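Local coordinates for nodulation protein S (Bradyrhizobium sp., PDB 3OFJ), which probably transfers a methyl group from S-adenosylmethionine during the synthesis of Nod factors, the lipochito-oligosaccharide signals of root nodulation, at residues E184-Q189 with C197-F202. Sequence-based numbering, arbitrary orientation.
Sequences ERVQCQ and CLLARF
Arg185 lies against Leu198 and Ala200 on one face of the C-terminal beta hairpin of a Rossmann-like, class I methyltransferase fold, in which strand 197-203 runs antiparallel between strand 148-155 and the edge strand 181-187. Val186 N donates a hydrogen bond to Leu199 O, and Leu199 N donates one back to Val186 O at 2.9 Å, nearly straight at 170°. Arg201 N to Glu184 O continues the pairing; the reciprocal bond from Glu184 N is weak.

In the Arg185 side chain, CB sits 3.2 Å from Leu199 O and beside CB of Ala200, its non-hydrogen-bonded partner. A chi1 of 80° sets CG between the backbone N and carbonyl carbon, and the chain then crosses Leu198 at a slant, CD meeting Leu198 CD1 at 3.7 Å. A bend at chi3 turns the guanidinium, so that NH1 approaches Leu198 CD2 obliquely while NE forms a salt bridge with Glu182. Leu198 CD1 also sits 3.5 Å from Val186 O, and Ile173 of helix 169-179 packs on this same face.

On the opposite face, turned to helix 33-47, Val186 CG2 touches Leu199 CB and CD1, both at 3.8 Å. Glu184 forms its salt bridge with Arg44 of that helix; Glu184 OE1 and Arg201 NH1, of opposite charge, stand 4.4 Å apart, beyond a salt bridge. Toward the connecting loop, Cys197 packs on Arg38, a residue that binds S-adenosyl-L-homocysteine, which places this end of the hairpin beside the cofactor site. Here Cys188 N hydrogen-bonds to Cys197 O, and Cys188 CB rests 4.1 Å from Cys197 SG.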
loop_
_atom_site.group_PDB
_atom_site.type_symbol
_atom_site.label_atom_id
_atom_site.label_comp_id
_atom_site.label_asym_id
_atom_site.label_seq_id
_atom_site.Cartn_x
_atom_site.Cartn_y
_atom_site.Cartn_z
ATOM N N GLU A 184 0.303 -14.935 2.576
ATOM C CA GLU A 184 0.007 -15.222 1.189
ATOM C C GLU A 184 0.804 -14.288 0.301
ATOM O O GLU A 184 1.161 -13.178 0.710
ATOM C CB GLU A 184 -1.484 -14.965 0.932
ATOM C CG GLU A 184 -2.038 -15.578 -0.342
ATOM C CD GLU A 184 -3.462 -15.143 -0.601
ATOM O OE1 GLU A 184 -4.160 -14.624 0.323
ATOM O OE2 GLU A 184 -3.873 -15.302 -1.757
ATOM N N ARG A 185 1.075 -14.735 -0.923
ATOM C CA ARG A 185 1.605 -13.840 -1.936
ATOM C C ARG A 185 1.080 -14.193 -3.317
ATOM O O ARG A 185 0.555 -15.277 -3.529
ATOM C CB ARG A 185 3.142 -13.822 -1.924
ATOM C CG ARG A 185 3.803 -14.994 -2.629
ATOM C CD ARG A 185 5.298 -14.741 -2.788
ATOM N NE ARG A 185 5.932 -14.487 -1.496
ATOM C CZ ARG A 185 7.191 -14.081 -1.323
ATOM N NH1 ARG A 185 7.974 -13.861 -2.380
ATOM N NH2 ARG A 185 7.665 -13.875 -0.083
ATOM N N VAL A 186 1.235 -13.260 -4.246
ATOM C CA VAL A 186 0.889 -13.477 -5.643
ATOM C C VAL A 186 1.844 -12.686 -6.483
ATOM O O VAL A 186 2.281 -11.605 -6.098
ATOM C CB VAL A 186 -0.590 -13.053 -6.005
ATOM C CG1 VAL A 186 -1.584 -14.143 -5.597
ATOM C CG2 VAL A 186 -0.951 -11.689 -5.408
ATOM N N GLN A 187 2.171 -13.228 -7.638
ATOM C CA GLN A 187 3.111 -12.561 -8.492
ATOM C C GLN A 187 2.419 -12.159 -9.762
ATOM O O GLN A 187 1.733 -12.975 -10.352
ATOM C CB GLN A 187 4.251 -13.506 -8.794
ATOM C CG GLN A 187 5.157 -13.011 -9.872
ATOM C CD GLN A 187 6.311 -13.945 -10.070
ATOM O OE1 GLN A 187 6.915 -14.411 -9.097
ATOM N NE2 GLN A 187 6.628 -14.237 -11.330
ATOM N N CYS A 188 2.624 -10.921 -10.198
ATOM C CA CYS A 188 1.908 -10.367 -11.334
ATOM C C CYS A 188 2.784 -10.081 -12.562
ATOM O O CYS A 188 2.934 -8.916 -12.959
ATOM C CB CYS A 188 1.187 -9.084 -10.913
ATOM S SG CYS A 188 -0.384 -9.300 -10.028
ATOM N N GLN A 189 3.335 -11.134 -13.179
ATOM C CA GLN A 189 4.135 -11.013 -14.420
ATOM C C GLN A 189 3.250 -10.550 -15.599
ATOM O O GLN A 189 2.696 -11.361 -16.364
ATOM C CB GLN A 189 4.877 -12.330 -14.718
ATOM C CG GLN A 189 6.058 -12.209 -15.693
ATOM C CD GLN A 189 5.651 -12.384 -17.151
ATOM O OE1 GLN A 189 5.766 -11.457 -17.954
ATOM N NE2 GLN A 189 5.164 -13.572 -17.496
ATOM N N CYS A 197 5.389 -7.571 -11.105
ATOM C CA CYS A 197 5.367 -7.180 -9.673
ATOM C C CYS A 197 4.848 -8.231 -8.669
ATOM O O CYS A 197 4.263 -9.249 -9.021
ATOM C CB CYS A 197 4.716 -5.777 -9.464
ATOM S SG CYS A 197 2.931 -5.675 -9.350
ATOM N N LEU A 198 5.129 -7.999 -7.405
ATOM C CA LEU A 198 4.869 -9.004 -6.427
ATOM C C LEU A 198 4.082 -8.417 -5.263
ATOM O O LEU A 198 4.395 -7.326 -4.786
ATOM C CB LEU A 198 6.194 -9.564 -5.969
ATOM C CG LEU A 198 6.307 -10.227 -4.598
ATOM C CD1 LEU A 198 5.271 -11.326 -4.329
ATOM C CD2 LEU A 198 7.769 -10.733 -4.426
ATOM N N LEU A 199 3.066 -9.141 -4.811
ATOM C CA LEU A 199 2.198 -8.674 -3.747
ATOM C C LEU A 199 2.231 -9.699 -2.646
ATOM O O LEU A 199 2.263 -10.856 -2.910
ATOM C CB LEU A 199 0.738 -8.471 -4.253
ATOM C CG LEU A 199 0.517 -8.101 -5.729
ATOM C CD1 LEU A 199 -0.905 -7.971 -5.966
ATOM C CD2 LEU A 199 1.226 -6.812 -6.180
ATOM N N ALA A 200 2.193 -9.279 -1.406
ATOM C CA ALA A 200 2.193 -10.238 -0.318
ATOM C C ALA A 200 1.302 -9.697 0.775
ATOM O O ALA A 200 1.103 -8.492 0.865
ATOM C CB ALA A 200 3.606 -10.420 0.221
ATOM N N ARG A 201 0.787 -10.573 1.622
ATOM C CA ARG A 201 -0.149 -10.158 2.608
ATOM C C ARG A 201 0.348 -10.712 3.902
ATOM O O ARG A 201 0.564 -11.899 4.019
ATOM C CB ARG A 201 -1.547 -10.638 2.251
ATOM C CG ARG A 201 -2.536 -10.717 3.398
ATOM C CD ARG A 201 -3.918 -10.694 2.852
ATOM N NE ARG A 201 -4.881 -10.524 3.925
ATOM C CZ ARG A 201 -5.475 -11.539 4.553
ATOM N NH1 ARG A 201 -5.219 -12.797 4.191
ATOM N NH2 ARG A 201 -6.332 -11.290 5.540
ATOM N N PHE A 202 0.529 -9.817 4.874
ATOM C CA PHE A 202 1.052 -10.143 6.177
ATOM C C PHE A 202 -0.045 -9.911 7.204
ATOM O O PHE A 202 -0.908 -9.023 7.024
ATOM C CB PHE A 202 2.286 -9.265 6.470
ATOM C CG PHE A 202 3.412 -9.477 5.491
ATOM C CD1 PHE A 202 4.411 -10.380 5.754
ATOM C CD2 PHE A 202 3.451 -8.797 4.298
ATOM C CE1 PHE A 202 5.425 -10.606 4.832
ATOM C CE2 PHE A 202 4.469 -9.018 3.372
ATOM C CZ PHE A 202 5.450 -9.923 3.638
#